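PDB 3U07: DUF1254 domain-containing protein from Vibrio parahaemolyticus, which is of unknown function but probably carries a signal sequence and unites two related regions of uncharacterised families, DUF1254 and DUF1214. Local coordinates for residues L89-E94 with D158-K163; A93-V98 with M137-D142; V336-A341 with Y382-M387; K340-S345 with M412-A417. The protein carries 2 engineered substitutions. One frame throughout, in Å; residues are numbered along the deposited sequence.

Overall arrangement
From the N terminus, strand 82-90 pairs with strand 161-169 in interaction 1, closing the long loop that leaves at D90 and returns at L161. Within that loop, strand 96-100 meets strand 134-140 in interaction 2, nested inside interaction 1; the two share A93 and E94 and touch through V91 and V96. In the second half, interaction 3 joins strands 334-340 and 382-388. Interaction 4 starts from the same residues, K340 and A341, but closes later, on 412-417, so the two cross. Each half thus links one sheet of strand order 1-4-2-3 to another of order 3-2-1-4; interactions 1 and 3 have centres about 45 Å apart.

Interaction 1 of 4, residues L89-E94 with D158-K163; sequences LDVAAE and DSNLVK
N160 lies against A92 just past the last antiparallel pair, D90 with L161. A chi1 of -68° sets its CG anti to the carbonyl carbon, and the amide comes to lie against A92. Its CB is 3.9 Å from A92 CB, and its CG comes to 3.7 Å from A92 CA. Of the two amide tips, OD1 approaches V91 CG2, while ND2 rests by the methyl of A92 and donates a hydrogen bond to D225 OD1, outside the pair. The backbone of the same residue is also engaged: V91 N donates to N160 O over 2.9 Å in the carbonyl plane, and the CA of D90 adds a CH contact to that oxygen.

The facing loop is shaped by an Asx turn, in which A92 N reaches D90 OD1 at 3.1 Å from above the carboxylate plane. That carboxylate also forms a salt bridge with R205. On the sheet face opposite D90 and L161, L89 CD2 presses V162 CG2 at 3.4 Å, closer than usual for carbons, and the two residues exchange both backbone hydrogen bonds.

The contact sits where strand 82-90 ends beside strand 161-169. L89 and V91 reach V96 of strand 96-100, and L89 and N160 touch F138 and A140 of strand 134-140, respectively; L89 also meets I188 of strand 187-190.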
loop_
_atom_site.group_PDB
_atom_site.type_symbol
_atom_site.label_atom_id
_atom_site.label_comp_id
_atom_site.label_asym_id
_atom_site.label_seq_id
_atom_site.Cartn_x
_atom_site.Cartn_y
_atom_site.Cartn_z
ATOM N N LEU A 89 14.405 2.273 2.134
ATOM C CA LEU A 89 15.387 3.325 1.934
ATOM C C LEU A 89 15.799 3.837 3.305
ATOM O O LEU A 89 15.010 3.799 4.252
ATOM C CB LEU A 89 14.765 4.484 1.146
ATOM C CG LEU A 89 14.877 4.604 -0.376
ATOM C CD1 LEU A 89 14.974 3.252 -1.042
ATOM C CD2 LEU A 89 13.688 5.402 -0.881
ATOM N N ASP A 90 17.039 4.298 3.414
ATOM C CA ASP A 90 17.526 4.884 4.660
ATOM C C ASP A 90 18.269 6.123 4.214
ATOM O O ASP A 90 19.321 6.023 3.584
ATOM C CB ASP A 90 18.474 3.947 5.408
ATOM C CG ASP A 90 19.135 4.623 6.604
ATOM O OD1 ASP A 90 18.614 5.651 7.089
ATOM O OD2 ASP A 90 20.175 4.121 7.068
ATOM N N VAL A 91 17.712 7.287 4.523
ATOM C CA VAL A 91 18.326 8.547 4.116
ATOM C C VAL A 91 18.976 9.302 5.281
ATOM O O VAL A 91 19.320 10.477 5.150
ATOM C CB VAL A 91 17.275 9.466 3.452
ATOM C CG1 VAL A 91 16.620 8.740 2.268
ATOM C CG2 VAL A 91 16.210 9.867 4.471
ATOM N N ALA A 92 19.147 8.620 6.410
ATOM C CA ALA A 92 19.746 9.236 7.595
ATOM C C ALA A 92 21.119 9.852 7.340
ATOM O O ALA A 92 21.343 11.018 7.644
ATOM C CB ALA A 92 19.852 8.214 8.730
ATOM N N ALA A 93 22.036 9.066 6.783
ATOM C CA ALA A 93 23.393 9.548 6.535
ATOM C C ALA A 93 23.465 10.523 5.377
ATOM O O ALA A 93 24.219 11.488 5.417
ATOM C CB ALA A 93 24.332 8.367 6.282
ATOM N N GLU A 94 22.668 10.266 4.345
ATOM C CA GLU A 94 22.651 11.116 3.167
ATOM C C GLU A 94 21.470 10.730 2.273
ATOM O O GLU A 94 20.842 9.695 2.484
ATOM C CB GLU A 94 23.958 10.940 2.391
ATOM C CG GLU A 94 24.180 9.510 1.921
ATOM C CD GLU A 94 25.401 9.369 1.041
ATOM O OE1 GLU A 94 25.588 10.223 0.156
ATOM O OE2 GLU A 94 26.166 8.400 1.226
ATOM N N ASP A 158 9.986 12.625 6.016
ATOM C CA ASP A 158 9.996 12.930 7.439
ATOM C C ASP A 158 10.503 11.830 8.355
ATOM O O ASP A 158 10.709 12.067 9.545
ATOM C CB ASP A 158 8.609 13.404 7.867
ATOM C CG ASP A 158 8.260 14.760 7.273
ATOM O OD1 ASP A 158 7.227 14.861 6.590
ATOM O OD2 ASP A 158 9.019 15.727 7.489
ATOM N N SER A 159 10.676 10.627 7.812
ATOM C CA SER A 159 11.245 9.523 8.581
ATOM C C SER A 159 12.482 9.122 7.775
ATOM O O SER A 159 12.447 9.135 6.543
ATOM C CB SER A 159 10.272 8.338 8.708
ATOM O OG SER A 159 10.051 7.687 7.467
ATOM N N ASN A 160 13.582 8.794 8.445
ATOM C CA ASN A 160 14.790 8.423 7.714
ATOM C C ASN A 160 14.636 7.088 7.009
ATOM O O ASN A 160 15.303 6.825 6.014
ATOM C CB ASN A 160 16.005 8.402 8.640
ATOM C CG ASN A 160 16.374 9.787 9.132
ATOM O OD1 ASN A 160 16.221 10.771 8.408
ATOM N ND2 ASN A 160 16.876 9.870 10.363
ATOM N N LEU A 161 13.747 6.248 7.531
ATOM C CA LEU A 161 13.476 4.953 6.920
ATOM C C LEU A 161 12.179 5.109 6.131
ATOM O O LEU A 161 11.184 5.618 6.653
ATOM C CB LEU A 161 13.289 3.876 7.996
ATOM C CG LEU A 161 14.476 3.553 8.906
ATOM C CD1 LEU A 161 14.012 2.640 10.037
ATOM C CD2 LEU A 161 15.586 2.888 8.099
ATOM N N VAL A 162 12.186 4.700 4.869
ATOM C CA VAL A 162 10.975 4.806 4.067
ATOM C C VAL A 162 10.762 3.507 3.300
ATOM O O VAL A 162 11.697 2.953 2.712
ATOM C CB VAL A 162 11.033 6.014 3.075
ATOM C CG1 VAL A 162 11.848 7.153 3.673
ATOM C CG2 VAL A 162 11.601 5.591 1.758
ATOM N N LYS A 163 9.534 3.006 3.322
ATOM C CA LYS A 163 9.235 1.759 2.631
ATOM C C LYS A 163 9.024 2.024 1.145
ATOM O O LYS A 163 8.270 2.917 0.764
ATOM C CB LYS A 163 8.001 1.100 3.257
ATOM C CG LYS A 163 7.568 -0.221 2.608
ATOM C CD LYS A 163 6.577 -0.962 3.504
ATOM C CE LYS A 163 5.820 -2.057 2.757
ATOM N NZ LYS A 163 6.672 -2.829 1.807
#

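Interaction 2 of 4, residues A93-V98 with M137-D142; sequences AEPVIV and MFAAQD
The ring of F138 takes V96 O at its edge, in plane, with the oxygen 3.8 Å from CD1. V98 CG2 approaches the same ring obliquely and comes to 3.6 Å from CE1. Beyond the pair, T113, V155 and V157 also touch this phenyl group. At its root F138 CB packs on V96 CG1, which stands between the backbone N and the carbonyl carbon of V96 (chi1 59°).

The backbones of V96 and F138 are joined by two hydrogen bonds. F138 N reaches V96 O at 2.7 Å, almost straight at 176°, and V96 N returns a bond to F138 O. On the reverse face, the selenomethionine M137 extends from its backbone until the bend at chi3. Its CG lies 3.6 Å from I97 CG1, and SE comes near P95 CB. The proline ring finishes this apolar strip, its CG resting 3.7 Å from A139 CB, while L191 of helix 191-195 touches both P95 and I97.

This is an antiparallel pair at the middle of a mixed sheet. Its V96, V98 and F138 face meets L89, L111 and T113 of the neighbouring antiparallel sheet, a packing of two sheets face to face as in a beta sandwich.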
loop_
_atom_site.group_PDB
_atom_site.type_symbol
_atom_site.label_atom_id
_atom_site.label_comp_id
_atom_site.label_asym_id
_atom_site.label_seq_id
_atom_site.Cartn_x
_atom_site.Cartn_y
_atom_site.Cartn_z
ATOM N N ALA A 93 22.036 9.066 6.783
ATOM C CA ALA A 93 23.393 9.548 6.535
ATOM C C ALA A 93 23.465 10.523 5.377
ATOM O O ALA A 93 24.219 11.488 5.417
ATOM C CB ALA A 93 24.332 8.367 6.282
ATOM N N GLU A 94 22.668 10.266 4.345
ATOM C CA GLU A 94 22.651 11.116 3.167
ATOM C C GLU A 94 21.470 10.730 2.273
ATOM O O GLU A 94 20.842 9.695 2.484
ATOM C CB GLU A 94 23.958 10.940 2.391
ATOM C CG GLU A 94 24.180 9.510 1.921
ATOM C CD GLU A 94 25.401 9.369 1.041
ATOM O OE1 GLU A 94 25.588 10.223 0.156
ATOM O OE2 GLU A 94 26.166 8.400 1.226
ATOM N N PRO A 95 21.155 11.563 1.266
ATOM C CA PRO A 95 20.044 11.276 0.355
ATOM C C PRO A 95 20.278 10.003 -0.445
ATOM O O PRO A 95 21.410 9.516 -0.550
ATOM C CB PRO A 95 20.004 12.507 -0.543
ATOM C CG PRO A 95 20.481 13.598 0.365
ATOM C CD PRO A 95 21.657 12.931 1.050
ATOM N N VAL A 96 19.202 9.479 -1.018
ATOM C CA VAL A 96 19.265 8.267 -1.818
ATOM C C VAL A 96 18.477 8.510 -3.092
ATOM O O VAL A 96 17.420 9.148 -3.082
ATOM C CB VAL A 96 18.671 7.062 -1.054
ATOM C CG1 VAL A 96 17.231 7.345 -0.686
ATOM C CG2 VAL A 96 18.762 5.807 -1.899
ATOM N N ILE A 97 19.003 8.001 -4.194
ATOM C CA ILE A 97 18.376 8.180 -5.485
ATOM C C ILE A 97 17.893 6.863 -6.074
ATOM O O ILE A 97 18.642 5.892 -6.176
ATOM C CB ILE A 97 19.369 8.862 -6.460
ATOM C CG1 ILE A 97 19.657 10.284 -5.969
ATOM C CG2 ILE A 97 18.810 8.869 -7.873
ATOM C CD1 ILE A 97 20.867 10.926 -6.616
ATOM N N VAL A 98 16.619 6.834 -6.435
ATOM C CA VAL A 98 16.035 5.658 -7.045
ATOM C C VAL A 98 15.981 5.950 -8.534
ATOM O O VAL A 98 15.421 6.967 -8.960
ATOM C CB VAL A 98 14.617 5.392 -6.500
ATOM C CG1 VAL A 98 13.992 4.202 -7.225
ATOM C CG2 VAL A 98 14.689 5.121 -4.996
HETATM N N MSE A 137 15.286 11.492 -6.198
HETATM C CA MSE A 137 16.070 11.588 -4.985
HETATM C C MSE A 137 15.214 11.786 -3.748
HETATM O O MSE A 137 14.349 12.655 -3.710
HETATM C CB MSE A 137 17.088 12.737 -5.105
HETATM C CG MSE A 137 18.100 12.789 -3.964
HETATM SE SE MSE A 137 19.482 14.167 -4.186
HETATM C CE MSE A 137 18.582 15.559 -3.238
ATOM N N PHE A 138 15.466 10.955 -2.745
ATOM C CA PHE A 138 14.764 11.029 -1.477
ATOM C C PHE A 138 15.764 11.555 -0.461
ATOM O O PHE A 138 16.845 10.989 -0.294
ATOM C CB PHE A 138 14.269 9.640 -1.067
ATOM C CG PHE A 138 13.270 9.069 -2.016
ATOM C CD1 PHE A 138 13.676 8.551 -3.242
ATOM C CD2 PHE A 138 11.909 9.120 -1.718
ATOM C CE1 PHE A 138 12.742 8.091 -4.168
ATOM C CE2 PHE A 138 10.961 8.663 -2.635
ATOM C CZ PHE A 138 11.379 8.149 -3.861
ATOM N N ALA A 139 15.407 12.644 0.210
ATOM C CA ALA A 139 16.298 13.235 1.194
ATOM C C ALA A 139 15.546 13.539 2.467
ATOM O O ALA A 139 14.334 13.781 2.437
ATOM C CB ALA A 139 16.922 14.521 0.634
ATOM N N ALA A 140 16.286 13.508 3.574
ATOM C CA ALA A 140 15.695 13.798 4.833
ATOM C C ALA A 140 15.259 15.217 4.725
ATOM O O ALA A 140 15.854 16.067 4.002
ATOM C CB ALA A 140 16.641 13.643 5.997
ATOM N N GLN A 141 14.195 15.457 5.424
ATOM C CA GLN A 141 13.633 16.753 5.436
ATOM C C GLN A 141 14.615 17.880 5.771
ATOM O O GLN A 141 14.506 18.945 5.174
ATOM C CB GLN A 141 12.457 16.680 6.372
ATOM C CG GLN A 141 11.669 17.940 6.386
ATOM C CD GLN A 141 10.967 18.214 5.066
ATOM O OE1 GLN A 141 11.426 19.003 4.251
ATOM N NE2 GLN A 141 9.840 17.555 4.856
ATOM N N ASP A 142 15.543 17.637 6.712
ATOM C CA ASP A 142 16.552 18.611 7.195
ATOM C C ASP A 142 17.877 18.581 6.402
ATOM O O ASP A 142 18.810 19.339 6.685
ATOM C CB ASP A 142 16.914 18.302 8.658
ATOM C CG ASP A 142 17.382 16.850 8.840
ATOM O OD1 ASP A 142 16.573 16.012 9.300
ATOM O OD2 ASP A 142 18.552 16.546 8.508
#

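Interaction 3 of 4, residues V336-A341 with Y382-M387; sequences VMRFKA and YYTIYM
V336-K340 and Y382-M387 run antiparallel, with strand axes 4.5 Å apart at closest approach, and M337-I385 and F339-Y383 are the hydrogen-bonded pairs between them. The shorter bonds, I385 N to M337 O and Y383 N to F339 O, both measure 2.7 Å.

On the face carrying R338 and T384, the ring of Y382 is held between two basic side chains. The guanidinium of R338 stacks on one face, its plane 22° from that of the ring and its CZ 4.0 Å from the ring centroid, a cation-pi arrangement. K340 packs by CH-pi on the opposite face, with CG 3.9 Å from the centroid. R338 is extended through chi1 and chi2 (both 178°) before bending at chi3, which lays its head over Y382. T384 OG1 sits at the guanidinium edge, in plane, and also lies 3.4 Å from R338 CG. NH1 has a salt bridge with D378, whose other carboxylate oxygen accepts from Y382 N; one acid thereby fixes both partners of the stack.

The two strands form the central pair of a mixed sheet, flanked by strand 400-402 beyond Y386 and strand 432-434 beyond V336, in the DUF1214 region.

Across the sheet from R338, F339 has Y383 CB over one ring face, 4.1 Å from CZ, and I385 CD1 at its edge. Both F339 and Y383 meet W348 edge-to-face. M337 and I385 lie on this same face, though the placement of the M337 methyl is doubtful. Past the end of the pairing, A341 CB approaches Y383 CE1 at 3.6 Å, at the edge of the tyrosine ring.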
loop_
_atom_site.group_PDB
_atom_site.type_symbol
_atom_site.label_atom_id
_atom_site.label_comp_id
_atom_site.label_asym_id
_atom_site.label_seq_id
_atom_site.Cartn_x
_atom_site.Cartn_y
_atom_site.Cartn_z
ATOM N N VAL A 336 -22.589 -14.765 -13.834
ATOM C CA VAL A 336 -22.392 -13.797 -14.894
ATOM C C VAL A 336 -22.366 -12.389 -14.300
ATOM O O VAL A 336 -23.111 -12.065 -13.376
ATOM C CB VAL A 336 -23.481 -13.908 -15.997
ATOM C CG1 VAL A 336 -24.835 -13.516 -15.452
ATOM C CG2 VAL A 336 -23.094 -13.035 -17.187
HETATM N N MSE A 337 -21.476 -11.570 -14.847
HETATM C CA MSE A 337 -21.276 -10.195 -14.417
HETATM C C MSE A 337 -21.360 -9.323 -15.667
HETATM O O MSE A 337 -20.593 -9.519 -16.603
HETATM C CB MSE A 337 -19.879 -10.082 -13.827
HETATM C CG MSE A 337 -19.735 -9.254 -12.586
HETATM SE SE MSE A 337 -17.890 -9.359 -11.985
HETATM C CE MSE A 337 -17.375 -11.045 -12.726
ATOM N N ARG A 338 -22.279 -8.367 -15.692
ATOM C CA ARG A 338 -22.401 -7.495 -16.856
ATOM C C ARG A 338 -22.464 -6.044 -16.390
ATOM O O ARG A 338 -23.331 -5.676 -15.596
ATOM C CB ARG A 338 -23.647 -7.864 -17.653
ATOM C CG ARG A 338 -23.902 -6.998 -18.866
ATOM C CD ARG A 338 -25.141 -7.495 -19.589
ATOM N NE ARG A 338 -25.894 -6.408 -20.208
ATOM C CZ ARG A 338 -25.583 -5.836 -21.364
ATOM N NH1 ARG A 338 -24.523 -6.246 -22.050
ATOM N NH2 ARG A 338 -26.331 -4.846 -21.829
ATOM N N PHE A 339 -21.561 -5.217 -16.907
ATOM C CA PHE A 339 -21.487 -3.823 -16.473
ATOM C C PHE A 339 -20.777 -2.903 -17.462
ATOM O O PHE A 339 -19.982 -3.351 -18.290
ATOM C CB PHE A 339 -20.698 -3.767 -15.170
ATOM C CG PHE A 339 -19.352 -4.440 -15.270
ATOM C CD1 PHE A 339 -19.245 -5.823 -15.153
ATOM C CD2 PHE A 339 -18.209 -3.705 -15.571
ATOM C CE1 PHE A 339 -18.025 -6.469 -15.337
ATOM C CE2 PHE A 339 -16.981 -4.339 -15.760
ATOM C CZ PHE A 339 -16.888 -5.724 -15.644
ATOM N N LYS A 340 -21.059 -1.610 -17.343
ATOM C CA LYS A 340 -20.415 -0.592 -18.163
ATOM C C LYS A 340 -18.980 -0.445 -17.641
ATOM O O LYS A 340 -18.678 -0.809 -16.499
ATOM C CB LYS A 340 -21.136 0.753 -18.011
ATOM C CG LYS A 340 -22.405 0.906 -18.848
ATOM C CD LYS A 340 -22.257 2.093 -19.799
ATOM C CE LYS A 340 -22.891 1.847 -21.165
ATOM N NZ LYS A 340 -24.333 2.222 -21.231
ATOM N N ALA A 341 -18.090 0.084 -18.469
ATOM C CA ALA A 341 -16.707 0.271 -18.045
ATOM C C ALA A 341 -16.630 1.212 -16.839
ATOM O O ALA A 341 -17.307 2.241 -16.797
ATOM C CB ALA A 341 -15.886 0.840 -19.193
ATOM N N TYR A 382 -20.932 -2.591 -22.946
ATOM C CA TYR A 382 -21.026 -3.309 -21.681
ATOM C C TYR A 382 -20.025 -4.445 -21.725
ATOM O O TYR A 382 -19.792 -5.035 -22.780
ATOM C CB TYR A 382 -22.417 -3.924 -21.465
ATOM C CG TYR A 382 -23.450 -3.001 -20.865
ATOM C CD1 TYR A 382 -24.193 -2.135 -21.667
ATOM C CD2 TYR A 382 -23.692 -2.998 -19.490
ATOM C CE1 TYR A 382 -25.157 -1.287 -21.112
ATOM C CE2 TYR A 382 -24.652 -2.153 -18.926
ATOM C CZ TYR A 382 -25.381 -1.303 -19.744
ATOM O OH TYR A 382 -26.333 -0.476 -19.194
ATOM N N TYR A 383 -19.402 -4.732 -20.591
ATOM C CA TYR A 383 -18.492 -5.860 -20.534
ATOM C C TYR A 383 -19.335 -6.948 -19.883
ATOM O O TYR A 383 -20.229 -6.662 -19.083
ATOM C CB TYR A 383 -17.263 -5.566 -19.674
ATOM C CG TYR A 383 -16.283 -4.613 -20.313
ATOM C CD1 TYR A 383 -16.468 -3.233 -20.230
ATOM C CD2 TYR A 383 -15.160 -5.090 -20.995
ATOM C CE1 TYR A 383 -15.557 -2.350 -20.807
ATOM C CE2 TYR A 383 -14.245 -4.213 -21.577
ATOM C CZ TYR A 383 -14.452 -2.844 -21.476
ATOM O OH TYR A 383 -13.558 -1.967 -22.043
ATOM N N THR A 384 -19.069 -8.192 -20.244
ATOM C CA THR A 384 -19.811 -9.308 -19.687
ATOM C C THR A 384 -18.847 -10.423 -19.349
ATOM O O THR A 384 -18.211 -10.983 -20.233
ATOM C CB THR A 384 -20.852 -9.855 -20.686
ATOM O OG1 THR A 384 -21.880 -8.880 -20.892
ATOM C CG2 THR A 384 -21.477 -11.132 -20.151
ATOM N N ILE A 385 -18.729 -10.733 -18.065
ATOM C CA ILE A 385 -17.845 -11.802 -17.628
ATOM C C ILE A 385 -18.685 -13.023 -17.254
ATOM O O ILE A 385 -19.606 -12.927 -16.441
ATOM C CB ILE A 385 -17.007 -11.381 -16.397
ATOM C CG1 ILE A 385 -16.067 -10.227 -16.774
ATOM C CG2 ILE A 385 -16.229 -12.587 -15.862
ATOM C CD1 ILE A 385 -15.225 -9.716 -15.622
ATOM N N TYR A 386 -18.376 -14.165 -17.860
ATOM C CA TYR A 386 -19.098 -15.397 -17.556
ATOM C C TYR A 386 -18.144 -16.265 -16.748
ATOM O O TYR A 386 -16.996 -16.463 -17.144
ATOM C CB TYR A 386 -19.532 -16.108 -18.844
ATOM C CG TYR A 386 -20.432 -17.299 -18.596
ATOM C CD1 TYR A 386 -19.906 -18.519 -18.169
ATOM C CD2 TYR A 386 -21.815 -17.199 -18.750
ATOM C CE1 TYR A 386 -20.733 -19.614 -17.900
ATOM C CE2 TYR A 386 -22.654 -18.288 -18.482
ATOM C CZ TYR A 386 -22.107 -19.491 -18.058
ATOM O OH TYR A 386 -22.927 -20.568 -17.788
HETATM N N MSE A 387 -18.617 -16.769 -15.610
HETATM C CA MSE A 387 -17.796 -17.583 -14.716
HETATM C C MSE A 387 -18.318 -18.990 -14.465
HETATM O O MSE A 387 -19.502 -19.185 -14.203
HETATM C CB MSE A 387 -17.645 -16.878 -13.362
HETATM C CG MSE A 387 -16.933 -15.531 -13.415
HETATM SE SE MSE A 387 -17.240 -14.475 -11.827
HETATM C CE MSE A 387 -18.923 -13.723 -12.379
#

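Interaction 4 of 4, residues K340-S345 with M412-A417; sequences KAPNVS and MRFYGA
V344 packs its CG1 on F414, 3.7 Å from CB, and the same methyl meets the edge of the phenyl ring in its plane. CG1 is placed there by a first torsion of -56°, which sets it anti to the carbonyl carbon. P342 shares that edge, with its CB 3.6 Å from F414 CE2 and the two side chains crossing at about a right angle. The phenyl ring thus carries the two aliphatic groups along its rim, and Y426 meets it from outside the pair. V344 CB also comes within 3.5 Å of Y415 O, while A417 CB lies farther off, 4.3 Å from V344 CG1.

Between P342 and V344 the chain makes an inverse gamma turn centred on N343, closed by a weak bond from V344 N to P342 O. N343 ND2 is hydrogen-bonded to D418 just past the second segment. This loop carries the chain from strand 334-340 of one sheet to strand 347-354 of the other, and it leans on the far end of strand 408-417, where that strand turns a corner at Y415 and G416.

Between the two segments one backbone hydrogen bond forms, S345 N to G416 O, 2.8 Å, with the donor 47° out of the carbonyl plane; next door, the backbone of Y415 bonds to E346 and F347. G416 adopts a positive phi of 85°, and S345 OG rests directly against its CA at 3.4 Å. V344 CA and A417 CA add CH contacts to G416 O and N343 O, respectively. Next to them the ring of Y415 stacks on F347, and its OH bonds to D81.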
loop_
_atom_site.group_PDB
_atom_site.type_symbol
_atom_site.label_atom_id
_atom_site.label_comp_id
_atom_site.label_asym_id
_atom_site.label_seq_id
_atom_site.Cartn_x
_atom_site.Cartn_y
_atom_site.Cartn_z
ATOM N N LYS A 340 -21.059 -1.610 -17.343
ATOM C CA LYS A 340 -20.415 -0.592 -18.163
ATOM C C LYS A 340 -18.980 -0.445 -17.641
ATOM O O LYS A 340 -18.678 -0.809 -16.499
ATOM C CB LYS A 340 -21.136 0.753 -18.011
ATOM C CG LYS A 340 -22.405 0.906 -18.848
ATOM C CD LYS A 340 -22.257 2.093 -19.799
ATOM C CE LYS A 340 -22.891 1.847 -21.165
ATOM N NZ LYS A 340 -24.333 2.222 -21.231
ATOM N N ALA A 341 -18.090 0.084 -18.469
ATOM C CA ALA A 341 -16.707 0.271 -18.045
ATOM C C ALA A 341 -16.630 1.212 -16.839
ATOM O O ALA A 341 -17.307 2.241 -16.797
ATOM C CB ALA A 341 -15.886 0.840 -19.193
ATOM N N PRO A 342 -15.817 0.856 -15.831
ATOM C CA PRO A 342 -15.653 1.684 -14.629
ATOM C C PRO A 342 -14.914 2.955 -15.070
ATOM O O PRO A 342 -14.141 2.911 -16.026
ATOM C CB PRO A 342 -14.774 0.813 -13.729
ATOM C CG PRO A 342 -15.082 -0.584 -14.182
ATOM C CD PRO A 342 -15.107 -0.425 -15.680
ATOM N N ASN A 343 -15.138 4.078 -14.399
ATOM C CA ASN A 343 -14.440 5.303 -14.783
ATOM C C ASN A 343 -12.996 5.338 -14.268
ATOM O O ASN A 343 -12.726 5.889 -13.199
ATOM C CB ASN A 343 -15.190 6.541 -14.276
ATOM C CG ASN A 343 -16.558 6.703 -14.920
ATOM O OD1 ASN A 343 -16.729 6.456 -16.116
ATOM N ND2 ASN A 343 -17.533 7.134 -14.132
ATOM N N VAL A 344 -12.078 4.733 -15.021
ATOM C CA VAL A 344 -10.665 4.723 -14.648
ATOM C C VAL A 344 -9.827 5.276 -15.797
ATOM O O VAL A 344 -10.152 5.077 -16.967
ATOM C CB VAL A 344 -10.150 3.310 -14.312
ATOM C CG1 VAL A 344 -10.991 2.701 -13.207
ATOM C CG2 VAL A 344 -10.154 2.447 -15.549
ATOM N N SER A 345 -8.743 5.965 -15.465
ATOM C CA SER A 345 -7.895 6.551 -16.496
ATOM C C SER A 345 -6.892 5.547 -17.032
ATOM O O SER A 345 -6.464 5.640 -18.182
ATOM C CB SER A 345 -7.136 7.766 -15.942
ATOM O OG SER A 345 -6.119 7.368 -15.033
HETATM N N MSE A 412 -12.071 -6.546 -7.457
HETATM C CA MSE A 412 -11.995 -5.671 -8.617
HETATM C C MSE A 412 -11.018 -4.540 -8.277
HETATM O O MSE A 412 -11.090 -3.942 -7.200
HETATM C CB MSE A 412 -13.372 -5.099 -8.962
HETATM C CG MSE A 412 -13.420 -4.400 -10.318
HETATM SE SE MSE A 412 -15.230 -3.995 -10.916
HETATM C CE MSE A 412 -16.013 -5.710 -10.549
ATOM N N ARG A 413 -10.091 -4.268 -9.185
ATOM C CA ARG A 413 -9.106 -3.217 -8.960
ATOM C C ARG A 413 -9.254 -2.089 -9.974
ATOM O O ARG A 413 -9.518 -2.324 -11.155
ATOM C CB ARG A 413 -7.693 -3.811 -9.001
ATOM C CG ARG A 413 -7.424 -4.779 -7.850
ATOM C CD ARG A 413 -5.996 -5.288 -7.851
ATOM N NE ARG A 413 -5.683 -6.011 -6.617
ATOM C CZ ARG A 413 -5.851 -7.320 -6.443
ATOM N NH1 ARG A 413 -6.328 -8.071 -7.425
ATOM N NH2 ARG A 413 -5.544 -7.877 -5.279
ATOM N N PHE A 414 -9.101 -0.859 -9.497
ATOM C CA PHE A 414 -9.236 0.317 -10.350
ATOM C C PHE A 414 -7.982 1.186 -10.248
ATOM O O PHE A 414 -7.601 1.629 -9.163
ATOM C CB PHE A 414 -10.460 1.138 -9.932
ATOM C CG PHE A 414 -11.707 0.320 -9.714
ATOM C CD1 PHE A 414 -11.879 -0.414 -8.544
ATOM C CD2 PHE A 414 -12.721 0.300 -10.674
ATOM C CE1 PHE A 414 -13.042 -1.156 -8.326
ATOM C CE2 PHE A 414 -13.893 -0.439 -10.469
ATOM C CZ PHE A 414 -14.054 -1.167 -9.293
ATOM N N TYR A 415 -7.349 1.424 -11.388
ATOM C CA TYR A 415 -6.138 2.234 -11.448
ATOM C C TYR A 415 -6.458 3.544 -12.154
ATOM O O TYR A 415 -6.763 3.554 -13.344
ATOM C CB TYR A 415 -5.063 1.466 -12.208
ATOM C CG TYR A 415 -4.711 0.150 -11.555
ATOM C CD1 TYR A 415 -3.703 0.071 -10.591
ATOM C CD2 TYR A 415 -5.411 -1.009 -11.869
ATOM C CE1 TYR A 415 -3.403 -1.134 -9.959
ATOM C CE2 TYR A 415 -5.123 -2.216 -11.241
ATOM C CZ TYR A 415 -4.122 -2.273 -10.289
ATOM O OH TYR A 415 -3.846 -3.466 -9.664
ATOM N N GLY A 416 -6.394 4.644 -11.411
ATOM C CA GLY A 416 -6.698 5.943 -11.980
ATOM C C GLY A 416 -8.195 6.186 -11.919
ATOM O O GLY A 416 -8.776 6.815 -12.807
ATOM N N ALA A 417 -8.816 5.685 -10.854
ATOM C CA ALA A 417 -10.253 5.808 -10.642
ATOM C C ALA A 417 -10.706 7.235 -10.367
ATOM O O ALA A 417 -9.935 8.049 -9.862
ATOM C CB ALA A 417 -10.674 4.915 -9.488
#